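PDB 3RIQ: tailspike protein from Siphovirus 9NA, which probably binds the lipopolysaccharide of Salmonella as the phage's receptor and cleaves its O-antigen as an endorhamnosidase. Local coordinates for residues Y168-C173 against I191-H197; H196-W201 against R258-Y263; E341-M347 against V361-D367. One frame throughout, in Å; residues are numbered along the deposited sequence. Where two conformers were deposited one is given.

The three contacts sample a right-handed parallel beta-helix at different levels and follow one another along the chain. Contact 1 pairs strands 166-171 and 184-194, neighbours on successive turns. The chain leaving strand 184-194 supplies H196 and H197 to contact 2 as well, where the loop before strand 206-208 meets the excursion around strand 258-259. These two contacts touch through L172 and T198, their centres about 10 Å apart. Contact 3 lies about 32 Å from contact 1, centre to centre, where strands 333-340 and 355-362 end in turns. Together they illustrate how a solenoid is held by strand pairing, by surface loops and by stacked corners.

Contact 1: Y168-C173 against I191-H197; sequences YLFTLC and ITFENHH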
loop_
_atom_site.group_PDB
_atom_site.type_symbol
_atom_site.label_atom_id
_atom_site.label_comp_id
_atom_site.label_asym_id
_atom_site.label_seq_id
_atom_site.Cartn_x
_atom_site.Cartn_y
_atom_site.Cartn_z
ATOM N N TYR A 168 2.821 1.510 -30.468
ATOM C CA TYR A 168 1.650 0.720 -30.812
ATOM C C TYR A 168 0.416 1.580 -30.685
ATOM O O TYR A 168 0.139 2.168 -29.614
ATOM C CB TYR A 168 1.516 -0.522 -29.901
ATOM C CG TYR A 168 2.706 -1.447 -30.072
ATOM C CD1 TYR A 168 2.654 -2.535 -30.951
ATOM C CD2 TYR A 168 3.901 -1.217 -29.370
ATOM C CE1 TYR A 168 3.759 -3.355 -31.125
ATOM C CE2 TYR A 168 5.006 -2.025 -29.542
ATOM C CZ TYR A 168 4.939 -3.087 -30.429
ATOM O OH TYR A 168 6.024 -3.915 -30.586
ATOM N N LEU A 169 -0.349 1.620 -31.779
ATOM C CA LEU A 169 -1.599 2.422 -31.844
ATOM C C LEU A 169 -2.773 1.474 -32.123
ATOM O O LEU A 169 -2.783 0.812 -33.172
ATOM C CB LEU A 169 -1.456 3.494 -32.925
ATOM C CG LEU A 169 -2.723 4.269 -33.318
ATOM C CD1 LEU A 169 -3.216 5.074 -32.152
ATOM C CD2 LEU A 169 -2.335 5.182 -34.435
ATOM N N PHE A 170 -3.750 1.429 -31.228
ATOM C CA PHE A 170 -4.936 0.580 -31.395
ATOM C C PHE A 170 -6.091 1.513 -31.680
ATOM O O PHE A 170 -6.475 2.334 -30.809
ATOM C CB PHE A 170 -5.191 -0.245 -30.116
ATOM C CG PHE A 170 -4.112 -1.229 -29.850
ATOM C CD1 PHE A 170 -4.159 -2.483 -30.458
ATOM C CD2 PHE A 170 -3.030 -0.912 -29.015
ATOM C CE1 PHE A 170 -3.129 -3.445 -30.236
ATOM C CE2 PHE A 170 -2.006 -1.856 -28.782
ATOM C CZ PHE A 170 -2.037 -3.106 -29.421
ATOM N N THR A 171 -6.644 1.384 -32.879
ATOM C CA THR A 171 -7.720 2.278 -33.369
ATOM C C THR A 171 -9.039 1.527 -33.397
ATOM O O THR A 171 -9.146 0.523 -34.093
ATOM C CB THR A 171 -7.357 2.851 -34.749
ATOM O OG1 THR A 171 -6.159 3.629 -34.607
ATOM C CG2 THR A 171 -8.479 3.755 -35.326
ATOM N N LEU A 172 -10.042 2.030 -32.668
ATOM C CA LEU A 172 -11.385 1.391 -32.603
ATOM C C LEU A 172 -11.308 -0.077 -32.144
ATOM O O LEU A 172 -12.019 -0.961 -32.682
ATOM C CB LEU A 172 -12.192 1.513 -33.924
ATOM C CG LEU A 172 -12.614 2.943 -34.311
ATOM C CD1 LEU A 172 -13.367 2.893 -35.654
ATOM C CD2 LEU A 172 -13.529 3.551 -33.249
ATOM N N CYS A 173 -10.440 -0.339 -31.162
ATOM C CA CYS A 173 -10.296 -1.661 -30.616
ATOM C C CYS A 173 -10.973 -1.775 -29.265
ATOM O O CYS A 173 -11.172 -0.763 -28.566
ATOM C CB CYS A 173 -8.801 -2.028 -30.454
ATOM S SG CYS A 173 -7.919 -2.205 -32.072
ATOM N N ILE A 191 1.820 3.246 -25.884
ATOM C CA ILE A 191 0.647 2.479 -26.268
ATOM C C ILE A 191 -0.528 3.419 -26.251
ATOM O O ILE A 191 -0.764 4.084 -25.220
ATOM C CB ILE A 191 0.353 1.342 -25.249
ATOM C CG1 ILE A 191 1.545 0.376 -25.087
ATOM C CG2 ILE A 191 -0.946 0.602 -25.651
ATOM C CD1 ILE A 191 1.866 -0.401 -26.206
ATOM N N THR A 192 -1.294 3.472 -27.332
ATOM C CA THR A 192 -2.456 4.363 -27.386
ATOM C C THR A 192 -3.703 3.588 -27.741
ATOM O O THR A 192 -3.692 2.815 -28.702
ATOM C CB THR A 192 -2.270 5.461 -28.484
ATOM O OG1 THR A 192 -1.096 6.226 -28.238
ATOM C CG2 THR A 192 -3.499 6.393 -28.577
ATOM N N PHE A 193 -4.792 3.820 -27.001
ATOM C CA PHE A 193 -6.101 3.242 -27.345
ATOM C C PHE A 193 -6.964 4.378 -27.869
ATOM O O PHE A 193 -7.445 5.236 -27.093
ATOM C CB PHE A 193 -6.729 2.530 -26.147
ATOM C CG PHE A 193 -5.850 1.470 -25.567
ATOM C CD1 PHE A 193 -5.628 0.283 -26.282
ATOM C CD2 PHE A 193 -5.230 1.652 -24.316
ATOM C CE1 PHE A 193 -4.809 -0.725 -25.779
ATOM C CE2 PHE A 193 -4.414 0.622 -23.785
ATOM C CZ PHE A 193 -4.213 -0.556 -24.523
ATOM N N GLU A 194 -7.091 4.446 -29.204
ATOM C CA GLU A 194 -7.702 5.593 -29.889
ATOM C C GLU A 194 -9.111 5.236 -30.347
ATOM O O GLU A 194 -9.257 4.513 -31.343
ATOM C CB GLU A 194 -6.831 5.930 -31.104
ATOM C CG GLU A 194 -7.314 7.106 -31.927
ATOM C CD GLU A 194 -6.533 7.233 -33.211
ATOM O OE1 GLU A 194 -6.323 6.248 -33.891
ATOM O OE2 GLU A 194 -6.111 8.332 -33.560
ATOM N N ASN A 195 -10.144 5.718 -29.633
ATOM C CA ASN A 195 -11.534 5.322 -29.932
ATOM C C ASN A 195 -12.482 6.472 -30.269
ATOM O O ASN A 195 -13.688 6.307 -30.240
ATOM C CB ASN A 195 -12.111 4.445 -28.800
ATOM C CG ASN A 195 -11.381 3.114 -28.667
ATOM O OD1 ASN A 195 -10.284 3.063 -28.146
ATOM N ND2 ASN A 195 -11.960 2.063 -29.181
ATOM N N HIS A 196 -11.956 7.629 -30.652
ATOM C CA HIS A 196 -12.856 8.755 -30.901
ATOM C C HIS A 196 -13.524 8.773 -32.288
ATOM O O HIS A 196 -14.340 9.641 -32.533
ATOM C CB HIS A 196 -12.112 10.075 -30.729
ATOM C CG HIS A 196 -11.081 10.270 -31.791
ATOM N ND1 HIS A 196 -9.986 9.440 -31.909
ATOM C CD2 HIS A 196 -11.006 11.152 -32.812
ATOM C CE1 HIS A 196 -9.275 9.811 -32.958
ATOM N NE2 HIS A 196 -9.869 10.859 -33.519
ATOM N N HIS A 197 -13.182 7.845 -33.180
ATOM C CA HIS A 197 -13.760 7.870 -34.529
ATOM C C HIS A 197 -15.237 7.531 -34.558
ATOM O O HIS A 197 -15.887 7.774 -35.556
ATOM C CB HIS A 197 -13.007 6.987 -35.538
ATOM C CG HIS A 197 -11.615 7.452 -35.848
ATOM N ND1 HIS A 197 -10.555 6.581 -35.954
ATOM C CD2 HIS A 197 -11.124 8.671 -36.150
ATOM C CE1 HIS A 197 -9.458 7.253 -36.259
ATOM N NE2 HIS A 197 -9.780 8.527 -36.393
HETATM O O HOH W 1 0.969 4.780 -29.404
HETATM O O HOH W 2 -8.626 1.263 -29.561
#
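Y168 O accepts from T192 N at 3.0 Å, while CB of Y168 rests on CD1 of I191. The phenol OH is bonded to the backbone of E162. On the other face of the sheet L169 lies alongside T192 and brings CD1 to within 3.7 Å of E194 OE1, so an apolar branch borders the carboxylate. F170 grips the partner strand twice, through F170 N to T192 O and E194 N to F170 O, the latter 2.7 Å long. Its ring runs beside that of F193, the planes 26° apart but slid so that they barely overlap, with CD2 of F170 nearest CE1 of F193. Such in-register pairing of parallel strands is how successive turns of a beta-helix stack; the ring of F222, on the adjoining strand 220-223, meets F193, and F158 of another wall meets F170 edge-to-face. T171 points to the L169 side: OG1, anti to the carbonyl carbon (chi1 -62°), donates to E194 OE1 at 2.7 Å, and R149 adds a salt bridge to the same oxygen. The methyl CG2 of T171 meets the edge of the H197 ring. L172 N still reaches E194 O, and the L172 side chain crosses that of H197 at about a right angle. C173 O accepts from N195 ND2 at 3.0 Å; a water joins C173 N, N195 OD1 and F170 O.

Contact 2: H196-W201 against R258-Y263; sequences HHTTAW and RSARNY
R258 reaches from strand 258-259, half of a small antiparallel pair with 254-255 that strays from the parallel beta-helix, into the curve of the loop between strands 184-194 and 206-208. Its NH1 donates to H196 O at 3.1 Å in a nearly straight bond (168°), the acceptor lying in the guanidinium plane. A bend at chi3 (-72°) turns the guanidinium along the loop, where R258 CD is 3.3 Å from T198 O. The backbone of T198 and T199 packs over one guanidinium face, with T199 N above its centre, and T199 CG2 touches R258 NE at 3.6 Å. Within the loop, T198 OG1 accepts from A200 N, an ST turn.

Aromatic packing makes the second part. Y263 directs its edge at the face of the W201 six-membered ring in an offset edge-to-face pair, planes at 81° and centroids 5.4 Å apart; CE2 of Y263 lies 3.6 Å from W201 CH2. The indole rim meets the backbone too, W201 CZ3 lying 3.2 Å from R261 O near the ring plane, while R224 forms a cation-pi interaction with W201.

R258 NE also forms a salt bridge with D294, the R261 side chain forms salt bridges with D285 and E254, and Y263 OH is hydrogen-bonded to D295. The positive charge of R258 is thus probably balanced by D294, while one N-H of NH1 holds the carbonyl of H196.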
loop_
_atom_site.group_PDB
_atom_site.type_symbol
_atom_site.label_atom_id
_atom_site.label_comp_id
_atom_site.label_asym_id
_atom_site.label_seq_id
_atom_site.Cartn_x
_atom_site.Cartn_y
_atom_site.Cartn_z
ATOM N N HIS A 196 -11.956 7.629 -30.652
ATOM C CA HIS A 196 -12.856 8.755 -30.901
ATOM C C HIS A 196 -13.524 8.773 -32.288
ATOM O O HIS A 196 -14.340 9.641 -32.533
ATOM C CB HIS A 196 -12.112 10.075 -30.729
ATOM C CG HIS A 196 -11.081 10.270 -31.791
ATOM N ND1 HIS A 196 -9.986 9.440 -31.909
ATOM C CD2 HIS A 196 -11.006 11.152 -32.812
ATOM C CE1 HIS A 196 -9.275 9.811 -32.958
ATOM N NE2 HIS A 196 -9.869 10.859 -33.519
ATOM N N HIS A 197 -13.182 7.845 -33.180
ATOM C CA HIS A 197 -13.760 7.870 -34.529
ATOM C C HIS A 197 -15.237 7.531 -34.558
ATOM O O HIS A 197 -15.887 7.774 -35.556
ATOM C CB HIS A 197 -13.007 6.987 -35.538
ATOM C CG HIS A 197 -11.615 7.452 -35.848
ATOM N ND1 HIS A 197 -10.555 6.581 -35.954
ATOM C CD2 HIS A 197 -11.124 8.671 -36.150
ATOM C CE1 HIS A 197 -9.458 7.253 -36.259
ATOM N NE2 HIS A 197 -9.780 8.527 -36.393
ATOM N N THR A 198 -15.782 6.941 -33.500
ATOM C CA THR A 198 -17.248 6.741 -33.438
ATOM C C THR A 198 -17.804 7.196 -32.099
ATOM O O THR A 198 -17.020 7.483 -31.199
ATOM C CB THR A 198 -17.707 5.279 -33.709
ATOM O OG1 THR A 198 -17.578 4.472 -32.532
ATOM C CG2 THR A 198 -16.925 4.650 -34.861
ATOM N N THR A 199 -19.131 7.235 -31.953
ATOM C CA THR A 199 -19.732 7.583 -30.661
ATOM C C THR A 199 -19.651 6.461 -29.622
ATOM O O THR A 199 -19.883 6.729 -28.447
ATOM C CB THR A 199 -21.206 7.987 -30.838
ATOM O OG1 THR A 199 -21.863 6.926 -31.549
ATOM C CG2 THR A 199 -21.328 9.338 -31.609
ATOM N N ALA A 200 -19.303 5.228 -30.008
ATOM C CA ALA A 200 -19.079 4.178 -28.999
ATOM C C ALA A 200 -17.855 4.550 -28.134
ATOM O O ALA A 200 -17.044 5.400 -28.503
ATOM C CB ALA A 200 -18.808 2.830 -29.680
ATOM N N TRP A 201 -17.739 3.904 -26.983
ATOM C CA TRP A 201 -16.602 4.079 -26.068
ATOM C C TRP A 201 -15.776 2.819 -26.087
ATOM O O TRP A 201 -16.323 1.721 -25.932
ATOM C CB TRP A 201 -17.099 4.375 -24.639
ATOM C CG TRP A 201 -17.810 5.677 -24.605
ATOM C CD1 TRP A 201 -19.110 5.945 -25.016
ATOM C CD2 TRP A 201 -17.270 6.910 -24.177
ATOM N NE1 TRP A 201 -19.391 7.284 -24.852
ATOM C CE2 TRP A 201 -18.278 7.901 -24.353
ATOM C CE3 TRP A 201 -16.020 7.295 -23.670
ATOM C CZ2 TRP A 201 -18.076 9.248 -24.030
ATOM C CZ3 TRP A 201 -15.828 8.643 -23.325
ATOM C CH2 TRP A 201 -16.849 9.604 -23.529
ATOM N N ARG A 258 -14.894 15.316 -31.820
ATOM C CA ARG A 258 -15.631 14.446 -30.867
ATOM C C ARG A 258 -14.883 14.340 -29.554
ATOM O O ARG A 258 -13.639 14.257 -29.542
ATOM C CB ARG A 258 -15.853 13.044 -31.450
ATOM C CG ARG A 258 -16.598 12.098 -30.481
ATOM C CD ARG A 258 -17.054 10.798 -31.073
ATOM N NE ARG A 258 -18.157 11.045 -31.979
ATOM C CZ ARG A 258 -18.126 10.823 -33.297
ATOM N NH1 ARG A 258 -17.051 10.300 -33.872
ATOM N NH2 ARG A 258 -19.183 11.129 -34.042
ATOM N N SER A 259 -15.622 14.310 -28.450
ATOM C CA SER A 259 -14.980 14.152 -27.137
ATOM C C SER A 259 -14.056 12.928 -27.093
ATOM O O SER A 259 -14.469 11.814 -27.466
ATOM C CB SER A 259 -16.036 14.017 -26.023
ATOM O OG SER A 259 -15.370 13.834 -24.771
ATOM N N ALA A 260 -12.828 13.151 -26.626
ATOM C CA ALA A 260 -11.794 12.137 -26.527
ATOM C C ALA A 260 -11.556 11.726 -25.070
ATOM O O ALA A 260 -10.539 11.111 -24.730
ATOM C CB ALA A 260 -10.483 12.714 -27.123
ATOM N N ARG A 261 -12.475 12.127 -24.205
ATOM C CA ARG A 261 -12.363 11.937 -22.755
ATOM C C ARG A 261 -12.542 10.472 -22.360
ATOM O O ARG A 261 -12.743 9.606 -23.208
ATOM C CB ARG A 261 -13.387 12.825 -22.061
ATOM C CG ARG A 261 -13.119 14.329 -22.301
ATOM C CD ARG A 261 -14.281 15.127 -21.736
ATOM N NE ARG A 261 -14.131 16.587 -21.852
ATOM C CZ ARG A 261 -14.514 17.318 -22.898
ATOM N NH1 ARG A 261 -15.052 16.741 -23.981
ATOM N NH2 ARG A 261 -14.370 18.643 -22.861
ATOM N N ASN A 262 -12.452 10.185 -21.062
ATOM C CA ASN A 262 -12.397 8.808 -20.564
ATOM C C ASN A 262 -13.043 8.671 -19.205
ATOM O O ASN A 262 -13.001 9.613 -18.419
ATOM C CB ASN A 262 -10.939 8.322 -20.476
ATOM C CG ASN A 262 -10.214 8.463 -21.789
ATOM O OD1 ASN A 262 -10.205 7.526 -22.601
ATOM N ND2 ASN A 262 -9.596 9.645 -22.025
ATOM N N TYR A 263 -13.571 7.475 -18.931
ATOM C CA TYR A 263 -14.371 7.191 -17.746
ATOM C C TYR A 263 -14.076 5.844 -17.163
ATOM O O TYR A 263 -13.745 4.892 -17.894
ATOM C CB TYR A 263 -15.893 7.203 -18.089
ATOM C CG TYR A 263 -16.428 8.584 -18.402
ATOM C CD1 TYR A 263 -17.029 9.366 -17.407
ATOM C CD2 TYR A 263 -16.327 9.122 -19.689
ATOM C CE1 TYR A 263 -17.490 10.652 -17.674
ATOM C CE2 TYR A 263 -16.802 10.397 -19.973
ATOM C CZ TYR A 263 -17.382 11.163 -18.948
ATOM O OH TYR A 263 -17.836 12.413 -19.205
#

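Contact 3: E341-M347 against V361-D367; sequences EAHKEGM and VVCANKD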
loop_
_atom_site.group_PDB
_atom_site.type_symbol
_atom_site.label_atom_id
_atom_site.label_comp_id
_atom_site.label_asym_id
_atom_site.label_seq_id
_atom_site.Cartn_x
_atom_site.Cartn_y
_atom_site.Cartn_z
ATOM N N GLU A 341 9.916 15.142 -5.178
ATOM C CA GLU A 341 10.647 16.078 -6.083
ATOM C C GLU A 341 9.806 16.542 -7.273
ATOM O O GLU A 341 10.351 16.896 -8.317
ATOM C CB GLU A 341 11.974 15.439 -6.587
ATOM C CG GLU A 341 13.088 15.227 -5.545
ATOM C CD GLU A 341 14.217 14.444 -6.223
ATOM O OE1 GLU A 341 15.018 15.067 -6.879
ATOM O OE2 GLU A 341 14.232 13.178 -6.222
ATOM N N ALA A 342 8.480 16.609 -7.132
ATOM C CA ALA A 342 7.679 17.241 -8.210
ATOM C C ALA A 342 8.130 18.695 -8.375
ATOM O O ALA A 342 8.304 19.409 -7.368
ATOM C CB ALA A 342 6.206 17.196 -7.877
ATOM N N HIS A 343 8.318 19.138 -9.622
ATOM C CA HIS A 343 8.764 20.515 -9.834
ATOM C C HIS A 343 7.620 21.538 -9.691
ATOM O O HIS A 343 7.859 22.691 -9.280
ATOM C CB HIS A 343 9.518 20.657 -11.158
ATOM C CG HIS A 343 10.835 19.943 -11.160
ATOM N ND1 HIS A 343 12.021 20.570 -11.480
ATOM C CD2 HIS A 343 11.156 18.670 -10.839
ATOM C CE1 HIS A 343 13.018 19.696 -11.393
ATOM N NE2 HIS A 343 12.517 18.536 -10.995
ATOM N N LYS A 344 6.397 21.104 -9.968
ATOM C CA LYS A 344 5.192 21.902 -9.710
ATOM C C LYS A 344 4.539 21.378 -8.427
ATOM O O LYS A 344 5.258 20.900 -7.515
ATOM C CB LYS A 344 4.223 21.848 -10.914
ATOM C CG LYS A 344 4.898 22.108 -12.283
ATOM C CD LYS A 344 5.524 23.477 -12.399
ATOM C CE LYS A 344 6.037 23.740 -13.859
ATOM N NZ LYS A 344 7.308 23.005 -14.206
ATOM N N GLU A 345 3.206 21.433 -8.329
ATOM C CA GLU A 345 2.554 20.874 -7.146
ATOM C C GLU A 345 2.805 19.362 -7.003
ATOM O O GLU A 345 3.020 18.668 -7.998
ATOM C CB GLU A 345 1.057 21.103 -7.184
ATOM C CG GLU A 345 0.640 22.576 -7.085
ATOM C CD GLU A 345 0.585 23.319 -8.432
ATOM O OE1 GLU A 345 0.990 22.770 -9.480
ATOM O OE2 GLU A 345 0.097 24.462 -8.425
ATOM N N GLY A 346 2.779 18.865 -5.767
ATOM C CA GLY A 346 3.014 17.446 -5.525
ATOM C C GLY A 346 1.826 16.538 -5.825
ATOM O O GLY A 346 1.990 15.397 -6.256
ATOM N N MET A 347 0.632 17.066 -5.602
ATOM C CA MET A 347 -0.649 16.353 -5.779
ATOM C C MET A 347 -1.678 17.442 -6.031
ATOM O O MET A 347 -1.702 18.459 -5.312
ATOM C CB MET A 347 -1.021 15.531 -4.531
ATOM C CG MET A 347 -2.232 14.617 -4.739
ATOM S SD MET A 347 -3.562 14.812 -3.518
ATOM C CE MET A 347 -4.558 16.139 -4.213
ATOM N N VAL A 361 3.540 13.504 0.088
ATOM C CA VAL A 361 4.211 14.412 -0.838
ATOM C C VAL A 361 5.475 14.917 -0.181
ATOM O O VAL A 361 5.403 15.518 0.900
ATOM C CB VAL A 361 3.291 15.604 -1.248
ATOM C CG1 VAL A 361 4.097 16.718 -1.972
ATOM C CG2 VAL A 361 2.108 15.113 -2.116
ATOM N N VAL A 362 6.622 14.733 -0.850
ATOM C CA VAL A 362 7.923 15.153 -0.339
ATOM C C VAL A 362 8.592 16.011 -1.378
ATOM O O VAL A 362 8.672 15.650 -2.576
ATOM C CB VAL A 362 8.822 13.930 -0.047
ATOM C CG1 VAL A 362 10.233 14.379 0.378
ATOM C CG2 VAL A 362 8.191 12.986 1.035
ATOM N N CYS A 363 9.041 17.176 -0.920
ATOM C CA CYS A 363 9.799 18.100 -1.772
ATOM C C CYS A 363 9.117 18.451 -3.104
ATOM O O CYS A 363 9.780 18.379 -4.162
ATOM C CB CYS A 363 11.211 17.552 -2.040
ATOM S SG CYS A 363 12.378 18.772 -2.759
ATOM N N ALA A 364 7.822 18.780 -3.076
ATOM C CA ALA A 364 7.183 19.335 -4.274
ATOM C C ALA A 364 7.552 20.817 -4.412
ATOM O O ALA A 364 8.308 21.375 -3.581
ATOM C CB ALA A 364 5.667 19.123 -4.242
ATOM N N ASN A 365 7.050 21.472 -5.462
ATOM C CA ASN A 365 7.454 22.860 -5.721
ATOM C C ASN A 365 8.985 22.960 -5.724
ATOM O O ASN A 365 9.578 23.932 -5.185
ATOM C CB ASN A 365 6.793 23.820 -4.688
ATOM C CG ASN A 365 7.147 25.301 -4.906
ATOM O OD1 ASN A 365 7.217 25.812 -6.042
ATOM N ND2 ASN A 365 7.354 26.001 -3.802
ATOM N N LYS A 366 9.627 21.972 -6.358
ATOM C CA LYS A 366 11.074 21.875 -6.289
ATOM C C LYS A 366 11.713 23.090 -6.952
ATOM O O LYS A 366 12.826 23.492 -6.575
ATOM C CB LYS A 366 11.562 20.548 -6.907
ATOM C CG LYS A 366 13.083 20.256 -6.786
ATOM C CD LYS A 366 13.420 18.957 -7.549
ATOM C CE LYS A 366 14.901 18.623 -7.486
ATOM N NZ LYS A 366 15.289 17.444 -8.293
ATOM N N ASP A 367 11.012 23.715 -7.887
ATOM C CA ASP A 367 11.618 24.877 -8.540
ATOM C C ASP A 367 11.299 26.235 -7.904
ATOM O O ASP A 367 11.652 27.301 -8.463
ATOM C CB ASP A 367 11.321 24.870 -10.024
ATOM C CG ASP A 367 12.065 23.769 -10.749
ATOM O OD1 ASP A 367 13.177 23.342 -10.331
ATOM O OD2 ASP A 367 11.544 23.345 -11.756
HETATM O O HOH W 3 6.649 15.787 -4.835
HETATM O O HOH W 4 8.049 25.248 -8.498
HETATM O O HOH W 5 9.443 24.187 -12.594
#
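Charged and polar side chains join E341, H343, K366 and D367 at this turn. K366 runs out fully extended from a CG anti to the backbone N (chi1 -175°), which carries NZ to E341 OE1 for a salt bridge of 2.8 Å on the anti side of the carboxylate. D319 is a second anionic partner of that NZ and also bonds H343 NE2, while R318 takes E341 OE2. H343 ND1 donates to D367 OD2 at 2.8 Å; the oxygen sits close to the imidazole plane but is approached from above the carboxylate, whose plane is 74° from the ring. K366 CD meanwhile lies over the imidazole face of H343, a CH-pi contact 4.0 Å from the centroid.

Backbone bonds form the second group. E341 N to V362 O continues the pairing of strands 333-340 and 355-362, and beyond it the two chains turn a corner of the right-handed beta-helix together, though no longer in strict register. There K366 N donates to A342 O at 3.1 Å, and N365 N reaches K344 O at 2.8 Å. One water bridges A342 N to V362 O, another H343 O to N365 OD1.

Apolar contacts make the third group. The absence of a side chain at G346 lets A364 CB come within 3.4 Å of G346 CA and V361 CG1 pack there as well. A364 CB also meets A342 CB, and V361 CG2 lies 4.0 Å from M347 CB.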